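Local coordinates for protein tRNA dimethylallyltransferase (Bacillus halodurans, PDB 3EXA) that probably transfers a dimethylallyl group from dimethylallyl diphosphate to the adenine at position 37 of tRNAs that read codons beginning with uridine, at residues V212-M215 / V216-L220; Q239-G242 / Y243-Y247; G219-D222 / E223-L227; R201-L204 / Y205-N209. All coordinates share one frame; numbering follows the deposited sequence.

Contact 1. Residues V212-M215 / V216-L220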
# COMPACT_ATOMS: atom_id res chain seq x y z
N VAL A 212 31.85 10.45 -27.12
CA VAL A 212 31.04 9.52 -27.91
C VAL A 212 31.87 8.80 -28.96
O VAL A 212 31.81 7.57 -29.10
CB VAL A 212 29.84 10.22 -28.59
CG1 VAL A 212 29.11 9.25 -29.52
CG2 VAL A 212 28.90 10.74 -27.55
N ASP A 213 32.63 9.57 -29.73
CA ASP A 213 33.47 8.98 -30.75
C ASP A 213 34.39 7.98 -30.04
O ASP A 213 34.57 6.86 -30.52
CB ASP A 213 34.31 10.04 -31.45
CG ASP A 213 33.48 11.16 -32.03
OD1 ASP A 213 32.36 10.92 -32.52
OD2 ASP A 213 33.96 12.32 -32.00
N GLN A 214 34.96 8.38 -28.91
CA GLN A 214 35.85 7.47 -28.18
C GLN A 214 35.15 6.14 -27.92
O GLN A 214 35.75 5.09 -28.11
CB GLN A 214 36.26 8.07 -26.84
CG GLN A 214 37.65 8.65 -26.81
CD GLN A 214 37.90 9.36 -25.49
OE1 GLN A 214 37.69 8.78 -24.41
NE2 GLN A 214 38.34 10.61 -25.56
N MSE A 215 33.90 6.19 -27.49
CA MSE A 215 33.15 4.97 -27.23
C MSE A 215 33.00 4.15 -28.51
O MSE A 215 33.12 2.92 -28.48
CB MSE A 215 31.76 5.28 -26.68
CG MSE A 215 31.75 6.09 -25.41
SE MSE A 215 29.98 6.47 -24.76
CE MSE A 215 30.37 6.28 -22.86
N VAL A 216 32.73 4.82 -29.62
CA VAL A 216 32.57 4.10 -30.87
C VAL A 216 33.89 3.46 -31.24
O VAL A 216 33.93 2.32 -31.70
CB VAL A 216 32.11 5.02 -31.99
CG1 VAL A 216 32.02 4.25 -33.29
CG2 VAL A 216 30.76 5.62 -31.63
N GLU A 217 34.99 4.18 -31.03
CA GLU A 217 36.31 3.68 -31.35
C GLU A 217 36.70 2.48 -30.49
O GLU A 217 37.28 1.53 -31.00
CB GLU A 217 37.36 4.78 -31.16
CG GLU A 217 37.29 5.90 -32.21
CD GLU A 217 38.45 6.89 -32.12
OE1 GLU A 217 39.62 6.45 -32.03
OE2 GLU A 217 38.19 8.11 -32.15
N GLU A 218 36.36 2.51 -29.21
CA GLU A 218 36.69 1.42 -28.29
C GLU A 218 35.84 0.18 -28.48
O GLU A 218 36.21 -0.91 -28.05
CB GLU A 218 36.57 1.89 -26.84
CG GLU A 218 37.72 2.76 -26.38
CD GLU A 218 37.36 3.63 -25.20
OE1 GLU A 218 38.23 4.41 -24.76
OE2 GLU A 218 36.21 3.55 -24.70
N GLY A 219 34.68 0.34 -29.11
CA GLY A 219 33.81 -0.80 -29.34
C GLY A 219 32.39 -0.71 -28.82
O GLY A 219 31.76 -1.75 -28.60
N LEU A 220 31.86 0.49 -28.64
CA LEU A 220 30.49 0.63 -28.15
C LEU A 220 29.54 -0.32 -28.88
O LEU A 220 28.85 -1.12 -28.26
CB LEU A 220 29.99 2.06 -28.35
CG LEU A 220 28.57 2.30 -27.84
CD1 LEU A 220 28.50 1.95 -26.36
CD2 LEU A 220 28.17 3.75 -28.07
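A Schellman motif ends helix 201-218 here, its C-prime residue G219 turning the chain with a phi of 124°. M215 O is gripped twice: L220 N reaches back to it at 2.7 Å, the longer-range of the motif's two bonds, while G219 N makes a weak bond to it at 3.1 Å. G219 N also bonds weakly to V216 O, the second bond of the motif. With positive phi, a side chain at G219 would press on the carbonyl oxygen of E218, so glycine suits the turn. Before it the helix runs regularly, E217 N meeting D213 O at 2.8 Å.

The turn brings L220 back against M215. Its CG stands opposite the backbone N (chi1 -179°), and CD2 reaches to 4.1 Å from CB of selenomethionine M215, whose own chain leads on to I45 and A48. L220 and V212 both rest on L263 of helix 256-279. The two acids have partners beyond the turn: D213 forms a salt bridge with K264 of helix 256-279 and E217 one with R210, which would probably ease the repulsion between the two. Within the turn, M215 CB lies 4.0 Å from L220 CB.

Contact 2. Residues Q239-G242 / Y243-Y247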
# COMPACT_ATOMS: atom_id res chain seq x y z
N GLN A 239 18.07 0.60 -21.46
CA GLN A 239 17.26 1.76 -21.76
C GLN A 239 18.08 3.01 -21.52
O GLN A 239 17.62 4.13 -21.75
CB GLN A 239 16.00 1.77 -20.89
CG GLN A 239 14.98 0.71 -21.28
CD GLN A 239 13.87 0.52 -20.25
OE1 GLN A 239 14.12 0.42 -19.05
NE2 GLN A 239 12.63 0.45 -20.72
N ALA A 240 19.31 2.82 -21.06
CA ALA A 240 20.21 3.94 -20.77
C ALA A 240 20.54 4.78 -22.00
O ALA A 240 20.68 4.26 -23.12
CB ALA A 240 21.49 3.42 -20.13
N ILE A 241 20.68 6.07 -21.76
CA ILE A 241 20.98 7.07 -22.78
C ILE A 241 22.39 6.93 -23.38
O ILE A 241 23.14 7.91 -23.46
CB ILE A 241 20.79 8.48 -22.18
CG1 ILE A 241 20.94 9.54 -23.26
CG2 ILE A 241 21.78 8.71 -21.05
CD1 ILE A 241 20.60 10.93 -22.78
N GLY A 242 22.70 5.71 -23.80
CA GLY A 242 23.98 5.37 -24.41
C GLY A 242 23.97 3.95 -24.98
O GLY A 242 24.95 3.52 -25.58
N TYR A 243 22.89 3.20 -24.76
CA TYR A 243 22.74 1.84 -25.30
C TYR A 243 21.45 1.79 -26.13
O TYR A 243 21.33 0.97 -27.04
CB TYR A 243 22.67 0.77 -24.19
CG TYR A 243 23.98 0.51 -23.47
CD1 TYR A 243 24.37 1.32 -22.41
CD2 TYR A 243 24.86 -0.49 -23.90
CE1 TYR A 243 25.61 1.17 -21.80
CE2 TYR A 243 26.11 -0.66 -23.30
CZ TYR A 243 26.48 0.19 -22.25
OH TYR A 243 27.73 0.10 -21.68
N LYS A 244 20.50 2.65 -25.81
CA LYS A 244 19.24 2.66 -26.53
C LYS A 244 19.44 3.12 -27.98
O LYS A 244 18.82 2.58 -28.88
CB LYS A 244 18.20 3.54 -25.82
CG LYS A 244 18.42 5.03 -25.91
CD LYS A 244 17.31 5.83 -25.21
CE LYS A 244 17.74 7.31 -25.12
NZ LYS A 244 16.74 8.22 -24.49
N GLU A 245 20.31 4.09 -28.22
CA GLU A 245 20.54 4.54 -29.58
C GLU A 245 21.06 3.41 -30.45
O GLU A 245 20.62 3.23 -31.59
CB GLU A 245 21.53 5.70 -29.60
CG GLU A 245 21.06 6.93 -28.86
CD GLU A 245 21.29 6.87 -27.36
OE1 GLU A 245 22.09 6.03 -26.89
OE2 GLU A 245 20.68 7.70 -26.65
N MSE A 246 21.99 2.63 -29.91
CA MSE A 246 22.52 1.51 -30.67
C MSE A 246 21.41 0.48 -30.91
O MSE A 246 21.33 -0.13 -31.98
CB MSE A 246 23.70 0.87 -29.93
CG MSE A 246 24.92 1.78 -29.85
SE MSE A 246 25.55 2.43 -31.59
CE MSE A 246 25.03 4.30 -31.42
N TYR A 247 20.53 0.28 -29.94
CA TYR A 247 19.45 -0.67 -30.12
C TYR A 247 18.53 -0.29 -31.29
O TYR A 247 18.07 -1.16 -32.04
CB TYR A 247 18.65 -0.84 -28.83
CG TYR A 247 19.15 -1.96 -27.94
CD1 TYR A 247 18.25 -2.86 -27.37
CD2 TYR A 247 20.51 -2.12 -27.66
CE1 TYR A 247 18.68 -3.90 -26.55
CE2 TYR A 247 20.95 -3.16 -26.83
CZ TYR A 247 20.02 -4.05 -26.28
OH TYR A 247 20.40 -5.09 -25.46
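The ring of Y243 has G242 O over one face and the methyl of A240 at its edge, near the ring plane, with A240 CB 4.2 Å from Y243 CD1. The ring thus sits against the turn that leads into helix 244-251, where Y243 is the N-cap residue and I241 the centre of an inverse gamma turn. One oxygen organises this turn: A240 O accepts from G242 N, from Y243 N at 2.9 Å and from K244 N at 3.1 Å. The K244 donor comes in nearly head-on to the carbonyl, whereas that of Y243 stands above the carbonyl plane, 43° out of it.

E245 folds back from the first helical turn, its chain bent at chi2 (82°), which swings the carboxylate toward I241 and G242. OE1 comes to 3.2 Å from G242 CA, and OE2 is hydrogen-bonded to N266 of helix 256-279. An alanine in place of E245 would take away this carboxylate and is likely to leave N266 without this acceptor and the I241-G242 turn less supported. Residues 239-244, which include this turn, probably contact the substrate tRNA, as in relatives. K244 lies along the outside, extended beyond CG, and brings its CE to 4.0 Å from I241 CA.

Contact 3. Residues G219-D222 / E223-L227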
# COMPACT_ATOMS: atom_id res chain seq x y z
N GLY A 219 34.68 0.34 -29.11
CA GLY A 219 33.81 -0.80 -29.34
C GLY A 219 32.39 -0.71 -28.82
O GLY A 219 31.76 -1.75 -28.60
N LEU A 220 31.86 0.49 -28.64
CA LEU A 220 30.49 0.63 -28.15
C LEU A 220 29.54 -0.32 -28.88
O LEU A 220 28.85 -1.12 -28.26
CB LEU A 220 29.99 2.06 -28.35
CG LEU A 220 28.57 2.30 -27.84
CD1 LEU A 220 28.50 1.95 -26.36
CD2 LEU A 220 28.17 3.75 -28.07
N ILE A 221 29.54 -0.23 -30.21
CA ILE A 221 28.69 -1.07 -31.06
C ILE A 221 28.80 -2.56 -30.72
O ILE A 221 27.79 -3.25 -30.61
CB ILE A 221 29.03 -0.89 -32.56
CG1 ILE A 221 28.91 0.58 -32.95
CG2 ILE A 221 28.10 -1.73 -33.41
CD1 ILE A 221 29.34 0.88 -34.35
N ASP A 222 30.03 -3.05 -30.57
CA ASP A 222 30.23 -4.45 -30.24
C ASP A 222 29.63 -4.74 -28.88
O ASP A 222 28.99 -5.77 -28.69
CB ASP A 222 31.72 -4.78 -30.20
CG ASP A 222 32.33 -4.85 -31.57
OD1 ASP A 222 31.86 -5.70 -32.37
OD2 ASP A 222 33.27 -4.06 -31.83
N GLU A 223 29.86 -3.83 -27.94
CA GLU A 223 29.36 -3.96 -26.58
C GLU A 223 27.84 -4.05 -26.57
O GLU A 223 27.27 -4.83 -25.80
CB GLU A 223 29.82 -2.77 -25.72
CG GLU A 223 29.43 -2.89 -24.25
CD GLU A 223 29.87 -1.71 -23.41
OE1 GLU A 223 29.40 -0.58 -23.67
OE2 GLU A 223 30.69 -1.90 -22.49
N ALA A 224 27.19 -3.27 -27.42
CA ALA A 224 25.72 -3.28 -27.52
C ALA A 224 25.29 -4.61 -28.14
O ALA A 224 24.40 -5.28 -27.63
CB ALA A 224 25.23 -2.11 -28.38
N LYS A 225 25.94 -4.99 -29.24
CA LYS A 225 25.60 -6.25 -29.91
C LYS A 225 25.66 -7.45 -28.99
O LYS A 225 24.87 -8.39 -29.14
CB LYS A 225 26.51 -6.50 -31.11
CG LYS A 225 26.28 -5.55 -32.28
CD LYS A 225 27.24 -5.83 -33.43
CE LYS A 225 27.04 -7.21 -34.02
NZ LYS A 225 28.12 -7.50 -35.00
N LYS A 226 26.58 -7.46 -28.04
CA LYS A 226 26.67 -8.59 -27.12
C LYS A 226 25.44 -8.63 -26.21
O LYS A 226 24.87 -9.70 -26.00
CB LYS A 226 27.96 -8.51 -26.30
CG LYS A 226 29.24 -8.63 -27.14
CD LYS A 226 30.48 -8.56 -26.25
CE LYS A 226 31.76 -8.72 -27.07
NZ LYS A 226 32.99 -8.58 -26.23
N LEU A 227 25.04 -7.49 -25.67
CA LEU A 227 23.87 -7.44 -24.80
C LEU A 227 22.61 -7.76 -25.61
O LEU A 227 21.67 -8.39 -25.11
CB LEU A 227 23.72 -6.06 -24.18
CG LEU A 227 24.84 -5.67 -23.21
CD1 LEU A 227 24.65 -4.22 -22.81
CD2 LEU A 227 24.82 -6.58 -21.99
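Helix 220-229 opens from the N-cap G219 with regular i to i+4 bonding: E223 N meets G219 O at 2.9 Å, A224 N meets L220 O at 2.8 Å, and K225 N and K226 N follow onto I221 O and D222 O. G219 is also the C-prime residue of the preceding helix, so a single glycine closes one helix and starts the next.

On the buried side E223 carries the contact. Its CG lies opposite the backbone N (chi1 -175°) and the chain stays extended beyond it, which carries the carboxylate outward from the helix, roughly level with E223 itself. OE1 passes 3.8 Å from L220 CD1, the two side chains crossing at a slant. Both carboxylate oxygens have further work: OE1 accepts a hydrogen bond from G46 N and shares another with the hydroxyl of Y243, and OE2 accepts from I45 N, with a weak bond from D44 N. A buried acid is thereby satisfied largely by backbone N-H groups, and it ties the first turn of the helix to the 44-46 loop. A224, beside it on the helix, turns its methyl to M246 of helix 244-251.

The outer side is exposed and charged. D222 OD1 and K225 NZ stay 4.9 Å apart, an opposite-charge pair without contact that may still attract weakly. Before its chain bends at chi3 (63°), K225 runs close along the backbone, with CG 3.2 Å from I221 O and CD 4.2 Å from I221 CG2.

Contact 4. Residues R201-L204 / Y205-N209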
# COMPACT_ATOMS: atom_id res chain seq x y z
N ARG A 201 29.94 26.23 -21.79
CA ARG A 201 29.01 25.54 -22.69
C ARG A 201 29.65 24.78 -23.85
O ARG A 201 29.64 23.54 -23.89
CB ARG A 201 28.00 26.55 -23.27
CG ARG A 201 26.82 25.94 -24.04
CD ARG A 201 26.00 24.98 -23.17
NE ARG A 201 25.44 25.61 -21.97
CZ ARG A 201 24.83 24.95 -20.98
NH1 ARG A 201 24.70 23.63 -21.02
NH2 ARG A 201 24.37 25.62 -19.93
N ASP A 202 30.19 25.54 -24.80
CA ASP A 202 30.81 24.98 -25.99
C ASP A 202 31.92 23.97 -25.73
O ASP A 202 32.04 22.98 -26.45
CB ASP A 202 31.35 26.12 -26.86
CG ASP A 202 30.26 27.05 -27.33
OD1 ASP A 202 30.58 28.05 -28.01
OD2 ASP A 202 29.07 26.79 -27.01
N VAL A 203 32.74 24.24 -24.72
CA VAL A 203 33.85 23.36 -24.37
C VAL A 203 33.31 22.02 -23.90
O VAL A 203 33.72 20.97 -24.40
CB VAL A 203 34.73 24.00 -23.26
CG1 VAL A 203 35.72 23.00 -22.72
CG2 VAL A 203 35.49 25.19 -23.83
N LEU A 204 32.38 22.05 -22.96
CA LEU A 204 31.76 20.86 -22.41
C LEU A 204 31.12 19.98 -23.49
O LEU A 204 31.25 18.75 -23.46
CB LEU A 204 30.71 21.24 -21.38
CG LEU A 204 29.98 20.03 -20.78
CD1 LEU A 204 30.92 19.31 -19.85
CD2 LEU A 204 28.71 20.46 -20.04
N TYR A 205 30.42 20.61 -24.43
CA TYR A 205 29.76 19.88 -25.51
C TYR A 205 30.75 19.15 -26.40
O TYR A 205 30.57 17.97 -26.72
CB TYR A 205 28.88 20.82 -26.36
CG TYR A 205 27.55 21.21 -25.73
CD1 TYR A 205 27.15 20.64 -24.52
CD2 TYR A 205 26.70 22.14 -26.33
CE1 TYR A 205 25.94 20.98 -23.92
CE2 TYR A 205 25.48 22.49 -25.74
CZ TYR A 205 25.11 21.90 -24.53
OH TYR A 205 23.92 22.22 -23.90
N ASP A 206 31.81 19.85 -26.81
CA ASP A 206 32.81 19.22 -27.67
C ASP A 206 33.43 18.02 -26.97
O ASP A 206 33.66 16.99 -27.59
CB ASP A 206 33.92 20.20 -28.04
CG ASP A 206 33.44 21.27 -29.00
OD1 ASP A 206 34.26 22.13 -29.38
OD2 ASP A 206 32.25 21.26 -29.37
N ARG A 207 33.70 18.16 -25.67
CA ARG A 207 34.30 17.06 -24.94
C ARG A 207 33.31 15.89 -24.84
O ARG A 207 33.73 14.75 -24.71
CB ARG A 207 34.74 17.51 -23.53
CG ARG A 207 36.02 18.35 -23.50
CD ARG A 207 36.16 19.04 -22.16
NE ARG A 207 36.27 18.09 -21.07
CZ ARG A 207 37.42 17.56 -20.65
NH1 ARG A 207 38.55 17.91 -21.24
NH2 ARG A 207 37.43 16.68 -19.66
N ILE A 208 32.02 16.20 -24.91
CA ILE A 208 30.99 15.17 -24.84
C ILE A 208 30.90 14.44 -26.18
O ILE A 208 30.74 13.22 -26.21
CB ILE A 208 29.62 15.78 -24.43
CG1 ILE A 208 29.69 16.24 -22.96
CG2 ILE A 208 28.49 14.77 -24.63
CD1 ILE A 208 28.47 16.97 -22.46
N ASN A 209 31.03 15.17 -27.29
CA ASN A 209 30.99 14.55 -28.60
C ASN A 209 32.21 13.65 -28.79
O ASN A 209 32.11 12.54 -29.32
CB ASN A 209 30.97 15.59 -29.72
CG ASN A 209 29.76 16.49 -29.67
OD1 ASN A 209 28.65 16.07 -29.33
ND2 ASN A 209 29.97 17.75 -30.02
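R201 and Y205, one helical turn apart, slant across each other, with the guanidinium and ring planes 57° apart. The aliphatic part of the arginine makes most of the touch: R201 CD lies 3.5 Å from Y205 CZ. Two bends, at chi2 and chi3 (both 59°), curl the chain back so that NH1 donates a weak hydrogen bond to Y205 OH at 3.3 Å. At the other end of the ring R201 O sits over one face, 3.6 Å from Y205 CG, while also accepting the backbone bond from Y205 N. Were Y205 an alanine, ring and hydroxyl would both be gone, and the R201 side chain would probably be freer to turn.

Two further pairs repeat the spacing of four residues. L204 and I208 cross at an angle on the buried side, L204 CG 3.8 Å from I208 CD1, and I208 goes on to S267 and A271 of helix 256-279. V203 and R207 instead run side by side and point the same way, V203 CG1 lying 4.0 Å from R207 CD. Beyond that, R207 NH2 is hydrogen-bonded to A13 O, and L204 packs on P11 and V14. These i to i+4 pairs are those of the first turns of an alpha-helix, helix 201-218, set here against the predicted ATP-binding P-loop.

Along the chain the order is contact 4, contact 1, contact 3, contact 2. Contacts 4 and 1 occupy the start and end of helix 201-218, their centres about 16 Å apart. Contacts 1 and 3 share G219 and L220, where that helix passes directly into helix 220-229. Contact 2 starts helix 244-251 and packs back on helix 220-229, at L220 of contacts 1 and 3 and at A224 of contact 3: L220 CD1 is 4.0 Å from G242 O, and M246 CB is 3.7 Å from A224 CB. Contacts 4 and 3 do not touch, their centres about 24 Å apart. All four adjoin helix 256-279, and the series leads from the predicted P-loop end to a loop that probably meets tRNA.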